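Local coordinates for pyruvate-formate lyase-activating enzyme (Bacteroides vulgatus ATCC 8482, PDB 3CAN), which is a radical SAM superfamily protein, here as a fragment with a six-stranded parallel sheet and flanking helices consistent with a partial TIM barrel, at residues His34-Thr40 with Cys55-Asp61; Leu62-Asp66 with Asn111-Ser115; Glu127-Pro133 with Leu176-Gly182. One frame throughout, in Å; residues are numbered along the deposited sequence.

How the contacts relate
Contacts 1 and 3 both join neighbouring parallel strands of one sheet, their centres about 15 Å apart, whereas contact 2 ties the loop that follows strand 57-61 to helix 109-121. Contact 1 lies mostly in the core and adds charged groups to its backbone ladder: an Arg-Glu salt bridge at one end and a water shared by two aspartates at the other. Contact 3, at strand 178-180, one of the two outermost strands of the sheet in this chain, is only partly buried, and its pairings beyond the backbone are chiefly apolar. Contact 2, also partly buried, continues the chain directly from contact 1 and relies on one asparagine, a bridging water and the selenomethionine Met65.

Contact 1. Residues His34-Thr40 with Cys55-Asp61; sequences HRAVDTT and CELLLID
Arg35 and Glu56 clasp each other at the more open end of this parallel strand pair. The guanidinium is gripped side-on, NE giving its hydrogen to Glu56 OE1 at 2.9 Å and NH2 to Glu56 OE2 at 2.8 Å, with the two planes 23° apart and both carboxylate oxygens met on their syn sides. A bend at chi2 of Glu56 (69°) turns the carboxylate along Arg35, where the anti side of OE1 also takes the Arg35 backbone N at 2.8 Å; three N-H groups thus fix the carboxylate. On the exposed flank, Glu56 CB makes a CH-pi contact over one face of the His34 ring, 3.9 Å from its centroid.

Farther along, packing closes in. Val37 and Thr39 exchange ladder bonds with Leu57 and Leu59, and the Thr39 side chain crosses Leu58 at about a right angle, OG1 being 3.6 Å from CD1. Thr40 OG1 accepts the Asp61 N-H almost straight (2.9 Å, 173°) while donating to Asp38 OD1, which also receives Thr40 N in an Asx turn. One water donates to both Asp38 OD2 and Asp61 OD2, probably easing the nearness of two like charges; Asp61 is also paired with Arg98, and Asp38 OD2 with Gly11 N.

Strands 35-38 and 57-61 belong to a beta-alpha-beta unit whose helix 45-53 covers Val37, Thr39 and Leu58. Strands 6-10 and 95-101 flank the pair, and helix 79-90 packs on Leu58, Ile60 and Thr40.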
ATOM      1  N   HIS A  34      12.656   8.636   2.086  1.00 14.19           N
ATOM      2  CA  HIS A  34      11.628   8.528   3.149  1.00 13.85           C
ATOM      3  C   HIS A  34      11.414   7.074   3.507  1.00 13.64           C
ATOM      4  O   HIS A  34      11.382   6.207   2.622  1.00 13.79           O
ATOM      5  CB  HIS A  34      10.322   9.157   2.676  1.00 14.85           C
ATOM      6  CG  HIS A  34       9.205   9.106   3.670  1.00 15.73           C
ATOM      7  ND1 HIS A  34       8.441   7.975   3.884  1.00 19.18           N
ATOM      8  CD2 HIS A  34       8.680  10.072   4.466  1.00 19.15           C
ATOM      9  CE1 HIS A  34       7.525   8.237   4.800  1.00 19.84           C
ATOM     10  NE2 HIS A  34       7.639   9.506   5.155  1.00 17.69           N
ATOM     11  N   ARG A  35      11.264   6.807   4.808  1.00 12.56           N
ATOM     12  CA  ARG A  35      11.187   5.446   5.342  1.00 12.29           C
ATOM     13  C   ARG A  35       9.969   5.221   6.232  1.00 12.08           C
ATOM     14  O   ARG A  35       9.744   5.966   7.196  1.00 12.64           O
ATOM     15  CB  ARG A  35      12.441   5.153   6.169  1.00 11.77           C
ATOM     16  CG  ARG A  35      13.747   5.292   5.389  1.00 11.22           C
ATOM     17  CD  ARG A  35      14.910   5.562   6.310  1.00 12.57           C
ATOM     18  NE  ARG A  35      14.761   6.821   7.030  1.00 11.83           N
ATOM     19  CZ  ARG A  35      15.643   7.271   7.911  1.00 12.67           C
ATOM     20  NH1 ARG A  35      16.761   6.610   8.136  1.00 12.47           N
ATOM     21  NH2 ARG A  35      15.417   8.414   8.547  1.00 14.70           N
ATOM     22  N   ALA A  36       9.197   4.181   5.917  1.00 12.49           N
ATOM     23  CA  ALA A  36       8.048   3.767   6.736  1.00 12.79           C
ATOM     24  C   ALA A  36       8.235   2.317   7.113  1.00 13.20           C
ATOM     25  O   ALA A  36       8.650   1.518   6.277  1.00 13.09           O
ATOM     26  CB  ALA A  36       6.737   3.928   5.966  1.00 13.03           C
ATOM     27  N   VAL A  37       7.906   1.975   8.349  1.00 13.59           N
ATOM     28  CA  VAL A  37       8.133   0.617   8.847  1.00 13.46           C
ATOM     29  C   VAL A  37       6.899   0.103   9.590  1.00 13.46           C
ATOM     30  O   VAL A  37       6.410   0.738  10.519  1.00 14.55           O
ATOM     31  CB  VAL A  37       9.330   0.538   9.789  1.00 13.81           C
ATOM     32  CG1 VAL A  37       9.546  -0.907  10.245  1.00 14.72           C
ATOM     33  CG2 VAL A  37      10.609   1.119   9.107  1.00 13.43           C
ATOM     34  N   ASP A  38       6.425  -1.058   9.181  1.00 14.44           N
ATOM     35  CA  ASP A  38       5.376  -1.795   9.894  1.00 14.64           C
ATOM     36  C   ASP A  38       5.966  -2.465  11.131  1.00 15.56           C
ATOM     37  O   ASP A  38       6.788  -3.390  11.009  1.00 16.20           O
ATOM     38  CB  ASP A  38       4.775  -2.824   8.938  1.00 14.49           C
ATOM     39  CG  ASP A  38       3.675  -3.675   9.549  1.00 15.52           C
ATOM     40  OD1 ASP A  38       3.381  -3.564  10.757  1.00 15.74           O
ATOM     41  OD2 ASP A  38       3.132  -4.524   8.795  1.00 17.57           O
ATOM     42  N   THR A  39       5.577  -1.997  12.316  1.00 15.82           N
ATOM     43  CA  THR A  39       6.102  -2.513  13.577  1.00 16.32           C
ATOM     44  C   THR A  39       5.037  -3.312  14.361  1.00 16.38           C
ATOM     45  O   THR A  39       5.206  -3.591  15.555  1.00 17.25           O
ATOM     46  CB  THR A  39       6.631  -1.372  14.475  1.00 16.60           C
ATOM     47  OG1 THR A  39       5.565  -0.468  14.773  1.00 17.39           O
ATOM     48  CG2 THR A  39       7.793  -0.615  13.785  1.00 16.89           C
ATOM     49  N   THR A  40       3.963  -3.694  13.680  1.00 16.16           N
ATOM     50  CA  THR A  40       2.849  -4.394  14.313  1.00 16.66           C
ATOM     51  C   THR A  40       3.344  -5.520  15.220  1.00 17.68           C
ATOM     52  O   THR A  40       2.978  -5.583  16.398  1.00 17.94           O
ATOM     53  CB  THR A  40       1.882  -4.962  13.261  1.00 15.69           C
ATOM     54  OG1 THR A  40       1.437  -3.918  12.369  1.00 15.29           O
ATOM     55  CG2 THR A  40       0.673  -5.623  13.929  1.00 16.03           C
ATOM     56  N   CYS A  55      13.639   6.100  11.020  1.00 14.41           N
ATOM     57  CA  CYS A  55      12.603   6.211   9.998  1.00 14.48           C
ATOM     58  C   CYS A  55      11.748   7.429  10.237  1.00 14.34           C
ATOM     59  O   CYS A  55      11.929   8.145  11.229  1.00 14.48           O
ATOM     60  CB  CYS A  55      11.769   4.931   9.897  1.00 14.81           C
ATOM     61  SG  CYS A  55      10.600   4.664  11.255  1.00 15.55           S
ATOM     62  N   GLU A  56      10.842   7.674   9.302  1.00 14.18           N
ATOM     63  CA  GLU A  56       9.973   8.838   9.318  1.00 14.74           C
ATOM     64  C   GLU A  56       8.558   8.553   9.839  1.00 14.90           C
ATOM     65  O   GLU A  56       7.868   9.481  10.268  1.00 15.04           O
ATOM     66  CB  GLU A  56       9.868   9.412   7.907  1.00 14.87           C
ATOM     67  CG  GLU A  56      10.999  10.291   7.498  1.00 15.19           C
ATOM     68  CD  GLU A  56      12.313   9.574   7.308  1.00 16.94           C
ATOM     69  OE1 GLU A  56      12.359   8.461   6.750  1.00 13.48           O
ATOM     70  OE2 GLU A  56      13.337  10.157   7.689  1.00 17.85           O
ATOM     71  N   LEU A  57       8.113   7.292   9.776  1.00 15.11           N
ATOM     72  CA  LEU A  57       6.717   6.936  10.012  1.00 15.50           C
ATOM     73  C   LEU A  57       6.602   5.469  10.376  1.00 15.39           C
ATOM     74  O   LEU A  57       7.254   4.625   9.744  1.00 15.01           O
ATOM     75  CB  LEU A  57       5.917   7.170   8.723  1.00 16.06           C
ATOM     76  CG  LEU A  57       4.437   6.849   8.719  1.00 16.51           C
ATOM     77  CD1 LEU A  57       3.691   7.809   9.661  1.00 19.04           C
ATOM     78  CD2 LEU A  57       3.867   6.941   7.284  1.00 17.35           C
ATOM     79  N   LEU A  58       5.779   5.159  11.380  1.00 14.64           N
ATOM     80  CA  LEU A  58       5.457   3.778  11.695  1.00 15.07           C
ATOM     81  C   LEU A  58       4.071   3.448  11.170  1.00 14.66           C
ATOM     82  O   LEU A  58       3.182   4.310  11.129  1.00 14.05           O
ATOM     83  CB  LEU A  58       5.492   3.511  13.202  1.00 15.63           C
ATOM     84  CG  LEU A  58       6.804   3.619  13.975  1.00 16.36           C
ATOM     85  CD1 LEU A  58       6.696   2.892  15.307  1.00 16.15           C
ATOM     86  CD2 LEU A  58       8.035   3.144  13.174  1.00 15.58           C
ATOM     87  N   LEU A  59       3.897   2.193  10.774  1.00 14.61           N
ATOM     88  CA  LEU A  59       2.621   1.660  10.314  1.00 15.40           C
ATOM     89  C   LEU A  59       2.262   0.519  11.245  1.00 15.89           C
ATOM     90  O   LEU A  59       3.088  -0.352  11.500  1.00 15.60           O
ATOM     91  CB  LEU A  59       2.749   1.122   8.882  1.00 15.99           C
ATOM     92  CG  LEU A  59       3.412   2.054   7.867  1.00 16.49           C
ATOM     93  CD1 LEU A  59       3.676   1.322   6.558  1.00 17.60           C
ATOM     94  CD2 LEU A  59       2.546   3.306   7.639  1.00 17.15           C
ATOM     95  N   ILE A  60       1.055   0.531  11.794  1.00 15.24           N
ATOM     96  CA  ILE A  60       0.619  -0.587  12.632  1.00 15.66           C
ATOM     97  C   ILE A  60      -0.781  -1.016  12.237  1.00 14.90           C
ATOM     98  O   ILE A  60      -1.666  -0.169  12.088  1.00 13.99           O
ATOM     99  CB  ILE A  60       0.650  -0.226  14.144  1.00 15.81           C
ATOM    100  CG1 ILE A  60       2.055   0.204  14.563  1.00 17.22           C
ATOM    101  CG2 ILE A  60       0.212  -1.420  14.985  1.00 15.84           C
ATOM    102  CD1 ILE A  60       2.155   0.855  15.958  1.00 17.97           C
ATOM    103  N   ASP A  61      -0.981  -2.329  12.091  1.00 14.71           N
ATOM    104  CA  ASP A  61      -2.293  -2.904  11.807  1.00 15.88           C
ATOM    105  C   ASP A  61      -3.039  -3.099  13.125  1.00 16.17           C
ATOM    106  O   ASP A  61      -2.467  -3.595  14.096  1.00 16.19           O
ATOM    107  CB  ASP A  61      -2.168  -4.277  11.141  1.00 16.99           C
ATOM    108  CG  ASP A  61      -1.660  -4.207   9.728  1.00 19.69           C
ATOM    109  OD1 ASP A  61      -1.502  -3.102   9.185  1.00 20.22           O
ATOM    110  OD2 ASP A  61      -1.407  -5.287   9.158  1.00 23.57           O
TER
HETATM  111  O   HOH W   1       1.137  -6.223   9.077  1.00 44.34           O

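Contact 2. Residues Leu62-Asp66 with Asn111-Ser115; sequences LKSMD and NIKLS
Leu62, first after strand 57-61, meets helix 109-121 directly through one methyl and indirectly through a water. Its CD2 methyl rests 4.1 Å from Ser115 CB, while its carbonyl O takes a hydrogen from the water at 2.9 Å. The same water donates to Ser115 OG and accepts from Asn111 ND2, both at 2.9 Å, and so links the loop to two side chains one helical turn apart. Ser115 OG gives its own proton to Asn111 O, and this fixes the hydroxyl against the helix backbone. The Lys63 carbonyl is held by Asn106, whose own carbonyl takes a hydrogen from Asn111 ND2.

At Ser64 the hydroxyl turns back on the loop and accepts Asp66 N at 2.9 Å, an ST turn that spans Met65. Met65, a selenomethionine, makes the main direct contact. Its backbone N-H meets Asn111 OD1 in the carbonyl plane, short and nearly straight (2.8 Å, 169°). With chi1 of Asn111 at -176°, the amide reaches off the helix toward the loop, OD1 engaging Met65 while ND2 serves the water. The Met65 side chain, bent at chi2 and chi3, curls over the helix surface: CG sits 3.4 Å from Ser115 OG and 3.8 Å from Leu114 CB, and SE passes near Ser115 CA.

Asp66 then N-caps helix 67-74, its OD1 accepting Val69 N. A loop leaving the C-terminal end of one strand and docking on the helix that follows the next strand is consistent with the beta/alpha-barrel architecture of the radical SAM superfamily.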
ATOM      1  N   LEU A  62      -4.313  -2.726  13.143  1.00 15.77           N
ATOM      2  CA  LEU A  62      -5.182  -3.004  14.284  1.00 15.58           C
ATOM      3  C   LEU A  62      -6.387  -3.809  13.797  1.00 15.47           C
ATOM      4  O   LEU A  62      -7.462  -3.271  13.559  1.00 15.34           O
ATOM      5  CB  LEU A  62      -5.609  -1.697  14.932  1.00 15.60           C
ATOM      6  CG  LEU A  62      -6.411  -1.778  16.223  1.00 16.45           C
ATOM      7  CD1 LEU A  62      -5.623  -2.581  17.265  1.00 18.50           C
ATOM      8  CD2 LEU A  62      -6.737  -0.375  16.722  1.00 17.30           C
ATOM      9  N   LYS A  63      -6.177  -5.110  13.629  0.50 15.66           N
ATOM     10  CA  LYS A  63      -7.181  -5.984  13.015  0.50 15.94           C
ATOM     11  C   LYS A  63      -8.399  -6.197  13.903  0.50 15.65           C
ATOM     12  O   LYS A  63      -9.530  -6.272  13.407  0.50 15.78           O
ATOM     13  CB  LYS A  63      -6.565  -7.327  12.603  0.50 16.31           C
ATOM     14  CG  LYS A  63      -6.024  -7.322  11.176  0.50 17.82           C
ATOM     15  CD  LYS A  63      -5.483  -8.685  10.748  0.50 17.82           C
ATOM     16  CE  LYS A  63      -3.953  -8.710  10.756  0.50 19.95           C
ATOM     17  NZ  LYS A  63      -3.374 -10.087  10.710  0.50 18.77           N
ATOM     18  N   SER A  64      -8.184  -6.271  15.213  1.00 15.47           N
ATOM     19  CA  SER A  64      -9.302  -6.447  16.143  1.00 15.35           C
ATOM     20  C   SER A  64      -8.902  -6.097  17.551  1.00 15.25           C
ATOM     21  O   SER A  64      -7.781  -6.382  17.968  1.00 15.33           O
ATOM     22  CB  SER A  64      -9.815  -7.895  16.156  1.00 14.97           C
ATOM     23  OG  SER A  64     -10.974  -7.982  16.977  1.00 15.34           O
HETATM   24  N   MSE A  65      -9.848  -5.529  18.292  1.00 15.74           N
HETATM   25  CA  MSE A  65      -9.686  -5.347  19.730  1.00 16.52           C
HETATM   26  C   MSE A  65      -9.984  -6.642  20.495  1.00 17.13           C
HETATM   27  O   MSE A  65      -9.649  -6.761  21.671  1.00 17.29           O
HETATM   28  CB  MSE A  65     -10.599  -4.243  20.228  1.00 16.47           C
HETATM   29  CG  MSE A  65     -10.254  -2.873  19.714  1.00 16.66           C
HETATM   30 SE   MSE A  65      -8.434  -2.259  20.125  0.80 19.69          SE
HETATM   31  CE  MSE A  65      -8.574  -2.131  22.076  1.00 19.59           C
ATOM     32  N   ASP A  66     -10.613  -7.597  19.817  1.00 16.96           N
ATOM     33  CA  ASP A  66     -10.886  -8.928  20.367  1.00 17.49           C
ATOM     34  C   ASP A  66      -9.682  -9.823  20.122  1.00 17.80           C
ATOM     35  O   ASP A  66      -9.387 -10.186  18.977  1.00 17.54           O
ATOM     36  CB  ASP A  66     -12.146  -9.483  19.691  1.00 17.29           C
ATOM     37  CG  ASP A  66     -12.614 -10.803  20.273  1.00 17.28           C
ATOM     38  OD1 ASP A  66     -11.798 -11.609  20.742  1.00 17.29           O
ATOM     39  OD2 ASP A  66     -13.837 -11.033  20.228  1.00 19.01           O
ATOM     40  N   ASN A 111     -16.484  -3.419  17.850  1.00 17.43           N
ATOM     41  CA  ASN A 111     -15.039  -3.417  17.616  1.00 17.46           C
ATOM     42  C   ASN A 111     -14.503  -2.059  17.201  1.00 17.14           C
ATOM     43  O   ASN A 111     -13.436  -1.633  17.656  1.00 16.71           O
ATOM     44  CB  ASN A 111     -14.631  -4.422  16.552  1.00 17.77           C
ATOM     45  CG  ASN A 111     -13.138  -4.471  16.382  1.00 16.99           C
ATOM     46  OD1 ASN A 111     -12.420  -4.803  17.327  1.00 17.03           O
ATOM     47  ND2 ASN A 111     -12.650  -4.105  15.178  1.00 17.25           N
ATOM     48  N   ILE A 112     -15.232  -1.380  16.327  1.00 17.40           N
ATOM     49  CA  ILE A 112     -14.781  -0.089  15.829  1.00 16.82           C
ATOM     50  C   ILE A 112     -14.834   0.959  16.931  1.00 16.29           C
ATOM     51  O   ILE A 112     -13.924   1.774  17.048  1.00 15.73           O
ATOM     52  CB  ILE A 112     -15.569   0.345  14.574  1.00 17.02           C
ATOM     53  CG1 ILE A 112     -15.391  -0.701  13.455  1.00 17.55           C
ATOM     54  CG2 ILE A 112     -15.134   1.723  14.099  1.00 17.96           C
ATOM     55  CD1 ILE A 112     -13.940  -0.952  13.021  1.00 17.31           C
ATOM     56  N   LYS A 113     -15.874   0.925  17.767  1.00 15.95           N
ATOM     57  CA  LYS A 113     -15.929   1.826  18.921  1.00 15.82           C
ATOM     58  C   LYS A 113     -14.807   1.550  19.925  1.00 15.33           C
ATOM     59  O   LYS A 113     -14.167   2.487  20.406  1.00 14.26           O
ATOM     60  CB  LYS A 113     -17.302   1.799  19.613  1.00 16.28           C
ATOM     61  CG  LYS A 113     -18.414   2.486  18.798  1.00 17.25           C
ATOM     62  CD  LYS A 113     -19.736   2.457  19.530  1.00 17.77           C
ATOM     63  CE  LYS A 113     -20.766   3.261  18.779  1.00 19.77           C
ATOM     64  NZ  LYS A 113     -22.100   3.221  19.461  1.00 21.49           N
ATOM     65  N   LEU A 114     -14.540   0.282  20.223  1.00 14.65           N
ATOM     66  CA  LEU A 114     -13.455  -0.058  21.160  1.00 14.88           C
ATOM     67  C   LEU A 114     -12.120   0.411  20.591  1.00 14.74           C
ATOM     68  O   LEU A 114     -11.267   0.920  21.317  1.00 14.79           O
ATOM     69  CB  LEU A 114     -13.426  -1.564  21.425  1.00 14.87           C
ATOM     70  CG  LEU A 114     -14.593  -2.093  22.265  1.00 14.87           C
ATOM     71  CD1 LEU A 114     -14.505  -3.630  22.308  1.00 16.70           C
ATOM     72  CD2 LEU A 114     -14.626  -1.465  23.680  1.00 13.60           C
ATOM     73  N   SER A 115     -11.955   0.242  19.279  1.00 14.91           N
ATOM     74  CA  SER A 115     -10.757   0.700  18.577  1.00 14.83           C
ATOM     75  C   SER A 115     -10.599   2.217  18.696  1.00 14.57           C
ATOM     76  O   SER A 115      -9.518   2.721  19.008  1.00 14.36           O
ATOM     77  CB  SER A 115     -10.813   0.295  17.095  1.00 15.28           C
ATOM     78  OG  SER A 115     -10.823  -1.117  16.917  1.00 15.60           O
TER
HETATM   79  O   HOH W   2      -9.845  -3.214  15.122  1.00 21.78           O

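Contact 3. Residues Glu127-Pro133 with Leu176-Gly182; sequences EIINLLP and LKATIGG
Ile128 and Leu132 each lay a methyl on the face of a peptide group in the 176-182 segment. Ile128 CD1 sits over the Lys177-Ala178 peptide, 3.4 Å from Lys177 O and 3.5 Å from Lys177 C; with chi1 at -168° the branch swings across toward the edge strand. The Ile129 N-H reaches Lys177 O at 2.8 Å, tilted 16° from the carbonyl plane, and Ile129 CG1 approaches that oxygen from the side of the plane opposite Ile128 CD1. At the other end, Leu132 CD2 lies over the Gly181-Gly182 peptide, 3.5 Å from Gly181 C. The Pro133 ring turns its CG-CD side to Ile180 CG2.

Strand 178-180 closes one border of the six-stranded parallel sheet within this chain, consistent with the open, partial barrel of the radical SAM family. Its ladder continues through Thr179 N to Ile129 O and Leu131 N to Thr179 O, both nearly in line with the carbonyl they meet, and finishes with Gly181 N on Leu131 O at 2.7 Å. Gly181 has a positive phi (91°), a backbone shape that suits glycine.

On the face of Ile129 and Leu131, Ile129 CD1 meets Leu176 CB at 3.9 Å, while Ile180 CD1 crosses to Leu131 CB at 3.8 Å beneath helix 161-173. On the other face Asn130 and Thr179 run side by side. His135 of the second subunit packs on Thr179 and Ile180, whose side chains lie on different faces.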
ATOM      1  N   GLU A 127      -1.723   9.685  12.615  1.00 16.44           N
ATOM      2  CA  GLU A 127      -1.827  10.664  11.535  1.00 17.17           C
ATOM      3  C   GLU A 127      -3.108  10.448  10.741  1.00 16.85           C
ATOM      4  O   GLU A 127      -3.791  11.395  10.327  1.00 16.46           O
ATOM      5  CB  GLU A 127      -0.648  10.528  10.577  1.00 17.47           C
ATOM      6  CG  GLU A 127       0.703  10.806  11.200  1.00 19.31           C
ATOM      7  CD  GLU A 127       0.810  12.192  11.778  1.00 22.30           C
ATOM      8  OE1 GLU A 127       0.946  13.150  10.984  1.00 24.44           O
ATOM      9  OE2 GLU A 127       0.767  12.334  13.017  1.00 19.90           O
ATOM     10  N   ILE A 128      -3.400   9.184  10.502  1.00 16.90           N
ATOM     11  CA  ILE A 128      -4.590   8.756   9.792  1.00 17.03           C
ATOM     12  C   ILE A 128      -4.869   7.305  10.165  1.00 16.64           C
ATOM     13  O   ILE A 128      -3.955   6.550  10.533  1.00 15.84           O
ATOM     14  CB  ILE A 128      -4.423   8.871   8.247  1.00 17.47           C
ATOM     15  CG1 ILE A 128      -5.759   8.716   7.513  1.00 20.03           C
ATOM     16  CG2 ILE A 128      -3.433   7.820   7.707  1.00 18.09           C
ATOM     17  CD1 ILE A 128      -6.740   9.773   7.801  1.00 23.27           C
ATOM     18  N   ILE A 129      -6.144   6.945  10.114  1.00 16.60           N
ATOM     19  CA  ILE A 129      -6.576   5.562  10.216  1.00 16.74           C
ATOM     20  C   ILE A 129      -7.111   5.151   8.841  1.00 17.35           C
ATOM     21  O   ILE A 129      -8.090   5.724   8.361  1.00 17.64           O
ATOM     22  CB  ILE A 129      -7.658   5.377  11.287  1.00 16.53           C
ATOM     23  CG1 ILE A 129      -7.160   5.826  12.666  1.00 16.61           C
ATOM     24  CG2 ILE A 129      -8.099   3.909  11.357  1.00 16.92           C
ATOM     25  CD1 ILE A 129      -8.283   5.997  13.703  1.00 16.19           C
ATOM     26  N   ASN A 130      -6.456   4.178   8.217  1.00 17.81           N
ATOM     27  CA  ASN A 130      -6.861   3.665   6.909  1.00 18.61           C
ATOM     28  C   ASN A 130      -7.738   2.435   7.058  1.00 18.88           C
ATOM     29  O   ASN A 130      -7.269   1.389   7.524  1.00 18.49           O
ATOM     30  CB  ASN A 130      -5.639   3.291   6.074  1.00 18.97           C
ATOM     31  CG  ASN A 130      -4.716   4.455   5.860  1.00 21.64           C
ATOM     32  OD1 ASN A 130      -5.041   5.384   5.120  1.00 25.69           O
ATOM     33  ND2 ASN A 130      -3.563   4.429   6.531  1.00 21.70           N
ATOM     34  N   LEU A 131      -9.006   2.571   6.693  1.00 19.32           N
ATOM     35  CA  LEU A 131      -9.925   1.434   6.632  1.00 19.99           C
ATOM     36  C   LEU A 131      -9.797   0.817   5.238  1.00 20.93           C
ATOM     37  O   LEU A 131     -10.029   1.484   4.233  1.00 20.57           O
ATOM     38  CB  LEU A 131     -11.372   1.864   6.913  1.00 20.05           C
ATOM     39  CG  LEU A 131     -11.634   2.589   8.237  1.00 20.31           C
ATOM     40  CD1 LEU A 131     -13.135   2.854   8.417  1.00 20.35           C
ATOM     41  CD2 LEU A 131     -11.065   1.794   9.408  1.00 20.60           C
ATOM     42  N   LEU A 132      -9.390  -0.444   5.187  1.00 21.90           N
ATOM     43  CA  LEU A 132      -9.134  -1.137   3.928  1.00 23.04           C
ATOM     44  C   LEU A 132     -10.183  -2.236   3.736  1.00 23.97           C
ATOM     45  O   LEU A 132     -10.008  -3.355   4.230  1.00 23.25           O
ATOM     46  CB  LEU A 132      -7.723  -1.728   3.945  1.00 23.41           C
ATOM     47  CG  LEU A 132      -6.642  -0.747   4.406  1.00 25.07           C
ATOM     48  CD1 LEU A 132      -5.311  -1.445   4.628  1.00 26.83           C
ATOM     49  CD2 LEU A 132      -6.498   0.399   3.402  1.00 26.56           C
ATOM     50  N   PRO A 133     -11.282  -1.916   3.034  1.00 25.23           N
ATOM     51  CA  PRO A 133     -12.331  -2.916   2.869  1.00 26.56           C
ATOM     52  C   PRO A 133     -11.843  -4.181   2.182  1.00 28.95           C
ATOM     53  O   PRO A 133     -11.092  -4.135   1.192  1.00 29.12           O
ATOM     54  CB  PRO A 133     -13.385  -2.196   2.020  1.00 26.94           C
ATOM     55  CG  PRO A 133     -13.143  -0.761   2.266  1.00 25.92           C
ATOM     56  CD  PRO A 133     -11.654  -0.643   2.400  1.00 25.41           C
ATOM     57  N   LEU A 176     -10.875  11.303  15.756  1.00 19.42           N
ATOM     58  CA  LEU A 176      -9.798  10.686  15.003  1.00 19.72           C
ATOM     59  C   LEU A 176      -9.954  10.960  13.504  1.00 19.99           C
ATOM     60  O   LEU A 176     -11.058  11.233  13.015  1.00 20.49           O
ATOM     61  CB  LEU A 176      -9.775   9.183  15.271  1.00 19.29           C
ATOM     62  CG  LEU A 176      -9.539   8.779  16.727  1.00 19.48           C
ATOM     63  CD1 LEU A 176     -10.039   7.349  16.967  1.00 19.62           C
ATOM     64  CD2 LEU A 176      -8.064   8.920  17.108  1.00 19.43           C
ATOM     65  N   LYS A 177      -8.833  10.914  12.798  1.00 19.71           N
ATOM     66  CA  LYS A 177      -8.790  11.123  11.353  1.00 20.48           C
ATOM     67  C   LYS A 177      -8.798   9.769  10.665  1.00 20.26           C
ATOM     68  O   LYS A 177      -7.906   8.946  10.887  1.00 19.71           O
ATOM     69  CB  LYS A 177      -7.518  11.873  10.959  1.00 20.87           C
ATOM     70  CG  LYS A 177      -7.344  13.231  11.610  1.00 22.61           C
ATOM     71  CD  LYS A 177      -6.009  13.846  11.223  1.00 23.17           C
ATOM     72  CE  LYS A 177      -5.822  15.208  11.870  1.00 24.85           C
ATOM     73  NZ  LYS A 177      -4.418  15.702  11.756  1.00 26.62           N
ATOM     74  N   ALA A 178      -9.800   9.547   9.826  1.00 20.72           N
ATOM     75  CA  ALA A 178      -9.996   8.260   9.173  1.00 20.71           C
ATOM     76  C   ALA A 178     -10.383   8.417   7.715  1.00 21.22           C
ATOM     77  O   ALA A 178     -11.006   9.424   7.319  1.00 21.10           O
ATOM     78  CB  ALA A 178     -11.056   7.469   9.900  1.00 21.39           C
ATOM     79  N   THR A 179     -10.024   7.411   6.931  1.00 21.47           N
ATOM     80  CA  THR A 179     -10.323   7.391   5.507  1.00 21.98           C
ATOM     81  C   THR A 179     -10.482   5.956   5.045  1.00 23.04           C
ATOM     82  O   THR A 179     -10.030   5.030   5.714  1.00 22.73           O
ATOM     83  CB  THR A 179      -9.208   8.083   4.686  1.00 22.28           C
ATOM     84  OG1 THR A 179      -9.674   8.335   3.354  1.00 21.51           O
ATOM     85  CG2 THR A 179      -7.919   7.227   4.637  1.00 21.96           C
ATOM     86  N   ILE A 180     -11.134   5.784   3.895  1.00 24.91           N
ATOM     87  CA  ILE A 180     -11.224   4.491   3.230  1.00 25.93           C
ATOM     88  C   ILE A 180     -10.082   4.388   2.227  1.00 27.13           C
ATOM     89  O   ILE A 180      -9.854   5.306   1.433  1.00 26.91           O
ATOM     90  CB  ILE A 180     -12.574   4.325   2.480  1.00 26.27           C
ATOM     91  CG1 ILE A 180     -13.755   4.429   3.441  1.00 27.09           C
ATOM     92  CG2 ILE A 180     -12.623   2.996   1.746  1.00 26.24           C
ATOM     93  CD1 ILE A 180     -13.806   3.338   4.464  1.00 29.69           C
ATOM     94  N   GLY A 181      -9.361   3.276   2.262  1.00 28.28           N
ATOM     95  CA  GLY A 181      -8.246   3.066   1.356  1.00 29.42           C
ATOM     96  C   GLY A 181      -6.948   3.561   1.946  1.00 30.38           C
ATOM     97  O   GLY A 181      -6.936   4.206   2.996  1.00 30.16           O
ATOM     98  N   GLY A 182      -5.855   3.251   1.252  1.00 31.73           N
ATOM     99  CA  GLY A 182      -4.515   3.554   1.731  1.00 32.62           C
ATOM    100  C   GLY A 182      -4.169   5.012   1.529  1.00 33.54           C
ATOM    101  O   GLY A 182      -3.024   5.414   1.769  1.00 35.14           O
TER